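Local coordinates for hypothetical protein (Sus scrofa, PDB 3WOB) that binds heparin and, as a prostate-derived jacalin-like lectin of boar sperm, may take part in capacitation, though its precise function is not established, at residues Y77-Q82 with Q121-G126; T22-I27 with E68-I73. One frame throughout, in Å; residues are numbered along the deposited sequence.

Contact 1 (Y77-Q82 with Q121-G126); sequences YRTFLQ and QFWLYG
Trp123 and Phe80 meet where two loops at one end of a beta-prism fold lean on each other. One loop links strands 70-77 and 81-88, the other strands 114-122 and 127-135, the second being the position of the sugar-binding turn in jacalin-related lectins. Trp123 begins the turn, and its backbone N bonds to Gly126 O at 2.9 Å, which closes it. CG of Trp123 is anti to the backbone N (chi1 -179°), which brings the six-membered side of the indole toward Phe80: CE3 lies 3.9 Å from Phe80 CZ. Lys10 makes a cation-pi contact with the same indole. Leu124 contributes mainly backbone, its N lying at the edge of the Phe80 ring near the ring plane, 3.9 Å from Phe80 CE1. Tyr125 covers the phenyl from another direction. Its CB stands over one face, 4.2 Å from the Phe80 ring centroid, as a CH-pi contact, while Thr79 CG2 covers the opposite face. The Phe80 and Tyr125 rings themselves sit obliquely, their planes 42° apart and centroids 5.8 Å apart. No hydrogen bond crosses between the two segments, which meet through the Phe80 ring and its van der Waals neighbours; next to them, Leu81 is backbone-bonded to Ile127. Gly126 completes the surround: its N is 3.7 Å from Phe80 CD1, and its O sits in the plane of the phenyl at the ring edge.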
ATOM      1  N   TYR A  77     -10.904  -0.890  -6.474  1.00 20.11           N
ATOM      2  CA  TYR A  77     -11.442   0.305  -5.827  1.00 20.27           C
ATOM      3  C   TYR A  77     -12.837   0.691  -6.304  1.00 20.33           C
ATOM      4  O   TYR A  77     -13.275   0.289  -7.382  1.00 20.44           O
ATOM      5  CB  TYR A  77     -10.493   1.491  -6.008  1.00 20.31           C
ATOM      6  CG  TYR A  77     -10.375   2.000  -7.428  1.00 20.19           C
ATOM      7  CD1 TYR A  77      -9.347   1.567  -8.257  1.00 19.83           C
ATOM      8  CD2 TYR A  77     -11.281   2.931  -7.934  1.00 20.27           C
ATOM      9  CE1 TYR A  77      -9.229   2.039  -9.551  1.00 20.07           C
ATOM     10  CE2 TYR A  77     -11.172   3.405  -9.230  1.00 20.11           C
ATOM     11  CZ  TYR A  77     -10.144   2.957 -10.031  1.00 20.04           C
ATOM     12  OH  TYR A  77     -10.029   3.431 -11.313  1.00 20.59           O
ATOM     13  N   ARG A  78     -13.522   1.482  -5.484  1.00 20.31           N
ATOM     14  CA  ARG A  78     -14.793   2.083  -5.853  1.00 20.37           C
ATOM     15  C   ARG A  78     -14.725   3.555  -5.458  1.00 20.27           C
ATOM     16  O   ARG A  78     -14.018   4.332  -6.094  1.00 20.28           O
ATOM     17  CB  ARG A  78     -15.964   1.354  -5.184  1.00 20.40           C
ATOM     18  CG  ARG A  78     -15.990  -0.145  -5.453  1.00 21.02           C
ATOM     19  CD  ARG A  78     -17.385  -0.638  -5.747  1.00 22.25           C
ATOM     20  NE  ARG A  78     -18.100  -1.035  -4.540  1.00 23.20           N
ATOM     21  CZ  ARG A  78     -19.421  -0.965  -4.393  1.00 23.99           C
ATOM     22  NH1 ARG A  78     -20.186  -0.494  -5.374  1.00 24.08           N
ATOM     23  NH2 ARG A  78     -19.980  -1.354  -3.255  1.00 24.44           N
ATOM     24  N   THR A  79     -15.444   3.937  -4.409  1.00 20.27           N
ATOM     25  CA  THR A  79     -15.269   5.250  -3.804  1.00 20.19           C
ATOM     26  C   THR A  79     -14.004   5.205  -2.950  1.00 20.12           C
ATOM     27  O   THR A  79     -13.238   6.169  -2.901  1.00 20.08           O
ATOM     28  CB  THR A  79     -16.493   5.647  -2.951  1.00 20.23           C
ATOM     29  OG1 THR A  79     -17.648   5.747  -3.797  1.00 20.15           O
ATOM     30  CG2 THR A  79     -16.264   6.983  -2.252  1.00 20.10           C
ATOM     31  N   PHE A  80     -13.795   4.061  -2.302  1.00 19.94           N
ATOM     32  CA  PHE A  80     -12.636   3.819  -1.458  1.00 19.72           C
ATOM     33  C   PHE A  80     -11.801   2.686  -2.035  1.00 19.76           C
ATOM     34  O   PHE A  80     -12.311   1.841  -2.771  1.00 19.70           O
ATOM     35  CB  PHE A  80     -13.083   3.461  -0.035  1.00 19.64           C
ATOM     36  CG  PHE A  80     -13.930   4.517   0.624  1.00 19.35           C
ATOM     37  CD1 PHE A  80     -13.340   5.578   1.302  1.00 19.08           C
ATOM     38  CD2 PHE A  80     -15.317   4.452   0.566  1.00 18.96           C
ATOM     39  CE1 PHE A  80     -14.118   6.561   1.906  1.00 19.05           C
ATOM     40  CE2 PHE A  80     -16.102   5.429   1.167  1.00 19.09           C
ATOM     41  CZ  PHE A  80     -15.503   6.486   1.839  1.00 19.00           C
ATOM     42  N   LEU A  81     -10.512   2.678  -1.704  1.00 19.91           N
ATOM     43  CA  LEU A  81      -9.641   1.555  -2.026  1.00 20.01           C
ATOM     44  C   LEU A  81     -10.190   0.319  -1.323  1.00 20.16           C
ATOM     45  O   LEU A  81     -10.262   0.270  -0.091  1.00 20.28           O
ATOM     46  CB  LEU A  81      -8.196   1.841  -1.600  1.00 19.91           C
ATOM     47  CG  LEU A  81      -7.125   0.765  -1.824  1.00 19.78           C
ATOM     48  CD1 LEU A  81      -6.871   0.491  -3.305  1.00 19.71           C
ATOM     49  CD2 LEU A  81      -5.843   1.174  -1.136  1.00 20.01           C
ATOM     50  N   GLN A  82     -10.604  -0.662  -2.118  1.00 20.22           N
ATOM     51  CA  GLN A  82     -11.260  -1.855  -1.594  1.00 20.16           C
ATOM     52  C   GLN A  82     -10.260  -2.969  -1.337  1.00 20.29           C
ATOM     53  O   GLN A  82     -10.309  -3.625  -0.301  1.00 20.32           O
ATOM     54  CB  GLN A  82     -12.340  -2.348  -2.562  1.00 20.02           C
ATOM     55  CG  GLN A  82     -13.509  -1.395  -2.751  1.00 19.30           C
ATOM     56  CD  GLN A  82     -14.517  -1.457  -1.626  1.00 18.19           C
ATOM     57  OE1 GLN A  82     -14.582  -2.433  -0.884  1.00 18.17           O
ATOM     58  NE2 GLN A  82     -15.318  -0.410  -1.499  1.00 17.95           N
ATOM     59  N   GLN A 121      -4.454   9.491  -1.034  1.00 20.54           N
ATOM     60  CA  GLN A 121      -5.485  10.288  -0.388  1.00 20.57           C
ATOM     61  C   GLN A 121      -6.403   9.399   0.430  1.00 20.71           C
ATOM     62  O   GLN A 121      -6.694   8.270   0.042  1.00 20.75           O
ATOM     63  CB  GLN A 121      -6.296  11.065  -1.427  1.00 20.40           C
ATOM     64  CG  GLN A 121      -5.610  12.323  -1.920  1.00 19.95           C
ATOM     65  CD  GLN A 121      -6.035  12.726  -3.314  1.00 19.45           C
ATOM     66  OE1 GLN A 121      -6.466  13.852  -3.537  1.00 19.51           O
ATOM     67  NE2 GLN A 121      -5.905  11.810  -4.263  1.00 19.38           N
ATOM     68  N   PHE A 122      -6.837   9.911   1.576  1.00 20.94           N
ATOM     69  CA  PHE A 122      -7.858   9.258   2.381  1.00 21.17           C
ATOM     70  C   PHE A 122      -8.976  10.244   2.667  1.00 21.37           C
ATOM     71  O   PHE A 122      -8.749  11.455   2.694  1.00 21.41           O
ATOM     72  CB  PHE A 122      -7.272   8.696   3.681  1.00 21.18           C
ATOM     73  CG  PHE A 122      -6.652   9.732   4.583  1.00 21.04           C
ATOM     74  CD1 PHE A 122      -7.417  10.383   5.550  1.00 20.91           C
ATOM     75  CD2 PHE A 122      -5.295  10.030   4.492  1.00 20.76           C
ATOM     76  CE1 PHE A 122      -6.848  11.326   6.399  1.00 20.55           C
ATOM     77  CE2 PHE A 122      -4.715  10.972   5.335  1.00 20.71           C
ATOM     78  CZ  PHE A 122      -5.494  11.622   6.292  1.00 20.85           C
ATOM     79  N   TRP A 123     -10.183   9.732   2.874  1.00 21.55           N
ATOM     80  CA  TRP A 123     -11.320  10.610   3.103  1.00 21.70           C
ATOM     81  C   TRP A 123     -12.136  10.257   4.345  1.00 21.67           C
ATOM     82  O   TRP A 123     -11.729  10.575   5.463  1.00 22.13           O
ATOM     83  CB  TRP A 123     -12.187  10.717   1.847  1.00 21.86           C
ATOM     84  CG  TRP A 123     -13.371  11.627   1.985  1.00 22.02           C
ATOM     85  CD1 TRP A 123     -13.391  12.886   2.522  1.00 22.01           C
ATOM     86  CD2 TRP A 123     -14.709  11.348   1.567  1.00 22.10           C
ATOM     87  NE1 TRP A 123     -14.664  13.402   2.467  1.00 22.05           N
ATOM     88  CE2 TRP A 123     -15.491  12.479   1.883  1.00 21.99           C
ATOM     89  CE3 TRP A 123     -15.324  10.249   0.953  1.00 22.12           C
ATOM     90  CZ2 TRP A 123     -16.854  12.542   1.607  1.00 22.04           C
ATOM     91  CZ3 TRP A 123     -16.679  10.312   0.683  1.00 22.01           C
ATOM     92  CH2 TRP A 123     -17.429  11.452   1.011  1.00 22.06           C
ATOM     93  N   LEU A 124     -13.282   9.616   4.164  1.00 21.18           N
ATOM     94  CA  LEU A 124     -14.224   9.495   5.265  1.00 20.68           C
ATOM     95  C   LEU A 124     -14.029   8.206   6.039  1.00 20.37           C
ATOM     96  O   LEU A 124     -13.803   8.234   7.252  1.00 20.44           O
ATOM     97  CB  LEU A 124     -15.662   9.626   4.757  1.00 20.66           C
ATOM     98  CG  LEU A 124     -16.788   9.685   5.786  1.00 20.33           C
ATOM     99  CD1 LEU A 124     -16.609  10.832   6.767  1.00 20.09           C
ATOM    100  CD2 LEU A 124     -18.086   9.819   5.044  1.00 20.45           C
ATOM    101  N   TYR A 125     -14.114   7.083   5.330  1.00 19.69           N
ATOM    102  CA  TYR A 125     -13.959   5.774   5.940  1.00 19.00           C
ATOM    103  C   TYR A 125     -12.566   5.187   5.750  1.00 18.48           C
ATOM    104  O   TYR A 125     -12.143   4.331   6.522  1.00 18.43           O
ATOM    105  CB  TYR A 125     -15.015   4.808   5.407  1.00 19.02           C
ATOM    106  CG  TYR A 125     -16.432   5.147   5.800  1.00 18.97           C
ATOM    107  CD1 TYR A 125     -16.742   5.556   7.098  1.00 19.20           C
ATOM    108  CD2 TYR A 125     -17.471   5.031   4.880  1.00 18.84           C
ATOM    109  CE1 TYR A 125     -18.051   5.859   7.461  1.00 19.16           C
ATOM    110  CE2 TYR A 125     -18.779   5.328   5.235  1.00 18.85           C
ATOM    111  CZ  TYR A 125     -19.062   5.742   6.523  1.00 18.87           C
ATOM    112  OH  TYR A 125     -20.359   6.033   6.872  1.00 19.05           O
ATOM    113  N   GLY A 126     -11.857   5.637   4.721  1.00 17.99           N
ATOM    114  CA  GLY A 126     -10.506   5.156   4.485  1.00 17.56           C
ATOM    115  C   GLY A 126      -9.809   5.747   3.281  1.00 17.34           C
ATOM    116  O   GLY A 126     -10.145   6.843   2.830  1.00 17.53           O
TER

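Contact 2 (T22-I27 with E68-I73); sequences TGITGI and EHIISI
Ile24 and His69 mark the nearest approach of two strand beginnings, their CA atoms 7.1 Å apart, with no hydrogen bond between the backbones. The gap is expected, because strands 24-31 and 70-77 belong to different sheets of the beta-prism fold and face each other through side chains. Each strand also carries a classic beta bulge: Thr25 and Gly26 are both opposite Arg43, and Ile71 and Ser72 are both opposite Ile87. Between these two segments the apolar contact is made by three buried isoleucines. Ile70 points its CB toward strand 24-31; with CG1 anti to the carbonyl carbon (chi1 -56°) and the chain then extended (chi2 157°), its CD1 is carried forward to 3.7 Å from Ile27 CG1. Ile27 also faces across, and the two side chains run obliquely past each other. Ile24 adds a looser touch, its CG2 lying 4.5 Å from the same Ile70 CD1, so one methyl serves both partners. Leu115 of strand 114-122 touches Ile24 and Ile70 alike, bringing the third sheet into the same apolar interior. Glu68, just before the strand, turns its carboxylate elsewhere, with OE1 in a salt bridge to Arg92 and OE2 hydrogen-bonded to Thr88. At the more open margin the imidazole of His69 flanks the start of strand 24-31, with ND1 4.2 Å from Ile24 O.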
ATOM      1  N   THR A  22      17.465   1.298   4.743  1.00 39.98           N
ATOM      2  CA  THR A  22      16.956   0.180   3.960  1.00 39.30           C
ATOM      3  C   THR A  22      15.562   0.606   3.501  1.00 38.73           C
ATOM      4  O   THR A  22      15.005   1.590   4.004  1.00 38.70           O
ATOM      5  CB  THR A  22      16.891  -1.148   4.758  1.00 39.33           C
ATOM      6  OG1 THR A  22      16.055  -0.989   5.912  1.00 39.31           O
ATOM      7  CG2 THR A  22      18.285  -1.589   5.197  1.00 39.56           C
ATOM      8  N   GLY A  23      15.006  -0.115   2.535  1.00 37.93           N
ATOM      9  CA  GLY A  23      13.700   0.232   2.006  1.00 36.80           C
ATOM     10  C   GLY A  23      12.582  -0.249   2.903  1.00 35.95           C
ATOM     11  O   GLY A  23      12.716  -0.296   4.133  1.00 35.82           O
ATOM     12  N   ILE A  24      11.472  -0.603   2.269  1.00 34.98           N
ATOM     13  CA  ILE A  24      10.326  -1.173   2.955  1.00 33.99           C
ATOM     14  C   ILE A  24      10.651  -2.595   3.409  1.00 33.37           C
ATOM     15  O   ILE A  24      11.105  -3.425   2.618  1.00 33.23           O
ATOM     16  CB  ILE A  24       9.077  -1.140   2.044  1.00 33.93           C
ATOM     17  CG1 ILE A  24       8.691   0.315   1.764  1.00 33.65           C
ATOM     18  CG2 ILE A  24       7.917  -1.915   2.665  1.00 33.76           C
ATOM     19  CD1 ILE A  24       7.687   0.497   0.659  1.00 33.82           C
ATOM     20  N   THR A  25      10.440  -2.850   4.697  1.00 32.56           N
ATOM     21  CA  THR A  25      10.603  -4.182   5.266  1.00 31.82           C
ATOM     22  C   THR A  25       9.277  -4.704   5.826  1.00 31.30           C
ATOM     23  O   THR A  25       9.200  -5.829   6.323  1.00 31.31           O
ATOM     24  CB  THR A  25      11.693  -4.209   6.360  1.00 31.85           C
ATOM     25  OG1 THR A  25      11.415  -3.202   7.338  1.00 32.02           O
ATOM     26  CG2 THR A  25      13.069  -3.956   5.762  1.00 31.65           C
ATOM     27  N   GLY A  26       8.233  -3.883   5.726  1.00 30.63           N
ATOM     28  CA  GLY A  26       6.900  -4.258   6.189  1.00 29.77           C
ATOM     29  C   GLY A  26       5.797  -3.322   5.732  1.00 29.19           C
ATOM     30  O   GLY A  26       6.034  -2.136   5.492  1.00 29.17           O
ATOM     31  N   ILE A  27       4.591  -3.869   5.603  1.00 28.58           N
ATOM     32  CA  ILE A  27       3.394  -3.091   5.277  1.00 27.95           C
ATOM     33  C   ILE A  27       2.242  -3.499   6.189  1.00 27.59           C
ATOM     34  O   ILE A  27       1.870  -4.670   6.257  1.00 27.49           O
ATOM     35  CB  ILE A  27       2.953  -3.268   3.797  1.00 27.88           C
ATOM     36  CG1 ILE A  27       4.026  -2.755   2.825  1.00 27.78           C
ATOM     37  CG2 ILE A  27       1.603  -2.589   3.538  1.00 27.80           C
ATOM     38  CD1 ILE A  27       4.121  -1.241   2.694  1.00 27.40           C
ATOM     39  N   GLU A  68      13.867  -9.603   0.638  1.00 24.52           N
ATOM     40  CA  GLU A  68      12.567  -9.579  -0.027  1.00 24.26           C
ATOM     41  C   GLU A  68      12.042  -8.159  -0.184  1.00 24.09           C
ATOM     42  O   GLU A  68      12.214  -7.323   0.705  1.00 24.00           O
ATOM     43  CB  GLU A  68      11.553 -10.452   0.709  1.00 24.24           C
ATOM     44  CG  GLU A  68      10.390 -10.884  -0.163  1.00 24.12           C
ATOM     45  CD  GLU A  68       9.302 -11.605   0.598  1.00 24.24           C
ATOM     46  OE1 GLU A  68       9.211 -11.442   1.834  1.00 24.18           O
ATOM     47  OE2 GLU A  68       8.528 -12.334  -0.054  1.00 24.10           O
ATOM     48  N   HIS A  69      11.407  -7.903  -1.325  1.00 23.90           N
ATOM     49  CA  HIS A  69      10.868  -6.586  -1.661  1.00 23.70           C
ATOM     50  C   HIS A  69       9.597  -6.735  -2.481  1.00 23.54           C
ATOM     51  O   HIS A  69       9.460  -7.688  -3.243  1.00 23.44           O
ATOM     52  CB  HIS A  69      11.877  -5.791  -2.488  1.00 23.69           C
ATOM     53  CG  HIS A  69      13.181  -5.541  -1.796  1.00 23.78           C
ATOM     54  ND1 HIS A  69      13.320  -4.627  -0.776  1.00 24.01           N
ATOM     55  CD2 HIS A  69      14.409  -6.078  -1.992  1.00 23.68           C
ATOM     56  CE1 HIS A  69      14.576  -4.617  -0.366  1.00 24.04           C
ATOM     57  NE2 HIS A  69      15.257  -5.488  -1.089  1.00 23.76           N
ATOM     58  N   ILE A  70       8.681  -5.780  -2.334  1.00 23.36           N
ATOM     59  CA  ILE A  70       7.470  -5.731  -3.155  1.00 23.04           C
ATOM     60  C   ILE A  70       7.833  -5.224  -4.552  1.00 22.88           C
ATOM     61  O   ILE A  70       8.497  -4.196  -4.695  1.00 22.69           O
ATOM     62  CB  ILE A  70       6.366  -4.844  -2.513  1.00 23.08           C
ATOM     63  CG1 ILE A  70       6.036  -5.337  -1.101  1.00 22.89           C
ATOM     64  CG2 ILE A  70       5.103  -4.827  -3.376  1.00 22.80           C
ATOM     65  CD1 ILE A  70       5.416  -4.285  -0.209  1.00 22.74           C
ATOM     66  N   ILE A  71       7.399  -5.959  -5.574  1.00 22.74           N
ATOM     67  CA  ILE A  71       7.778  -5.669  -6.958  1.00 22.61           C
ATOM     68  C   ILE A  71       6.596  -5.288  -7.847  1.00 22.59           C
ATOM     69  O   ILE A  71       6.783  -4.688  -8.905  1.00 22.68           O
ATOM     70  CB  ILE A  71       8.563  -6.836  -7.606  1.00 22.66           C
ATOM     71  CG1 ILE A  71       7.758  -8.141  -7.531  1.00 22.87           C
ATOM     72  CG2 ILE A  71       9.930  -6.982  -6.946  1.00 22.37           C
ATOM     73  CD1 ILE A  71       7.992  -9.091  -8.693  1.00 23.12           C
ATOM     74  N   SER A  72       5.387  -5.654  -7.427  1.00 22.35           N
ATOM     75  CA  SER A  72       4.170  -5.217  -8.113  1.00 22.17           C
ATOM     76  C   SER A  72       2.969  -5.232  -7.175  1.00 21.81           C
ATOM     77  O   SER A  72       2.993  -5.899  -6.145  1.00 21.91           O
ATOM     78  CB  SER A  72       3.899  -6.054  -9.367  1.00 22.24           C
ATOM     79  OG  SER A  72       3.534  -7.380  -9.041  1.00 22.85           O
ATOM     80  N   ILE A  73       1.934  -4.477  -7.529  1.00 21.49           N
ATOM     81  CA  ILE A  73       0.749  -4.328  -6.688  1.00 21.20           C
ATOM     82  C   ILE A  73      -0.534  -4.333  -7.525  1.00 21.07           C
ATOM     83  O   ILE A  73      -0.695  -3.530  -8.443  1.00 21.09           O
ATOM     84  CB  ILE A  73       0.830  -3.042  -5.820  1.00 21.14           C
ATOM     85  CG1 ILE A  73       1.975  -3.156  -4.811  1.00 20.92           C
ATOM     86  CG2 ILE A  73      -0.489  -2.792  -5.088  1.00 21.18           C
ATOM     87  CD1 ILE A  73       2.508  -1.845  -4.312  1.00 20.67           C
TER

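How the contacts relate
Read from the N terminus, the chain shows two long-range closures in series. Contact 2 comes first: the chain leaves at 22-27, passes through 40 residues that hold the rest of one four-stranded sheet, and returns at 68-73. Strand 70-77 then leads directly to the loop that opens contact 1, whose 38 intervening residues are followed by closure at 121-126. Neither loop nests in the other, nor do they cross. Their centres are 22 Å apart, on opposite sides of the chain's centre. Both involve the sheet containing 70-77 and 81-88: contact 2 ties it to the sheet of 24-31 inside the prism, and contact 1 to that of 114-122 through surface loops.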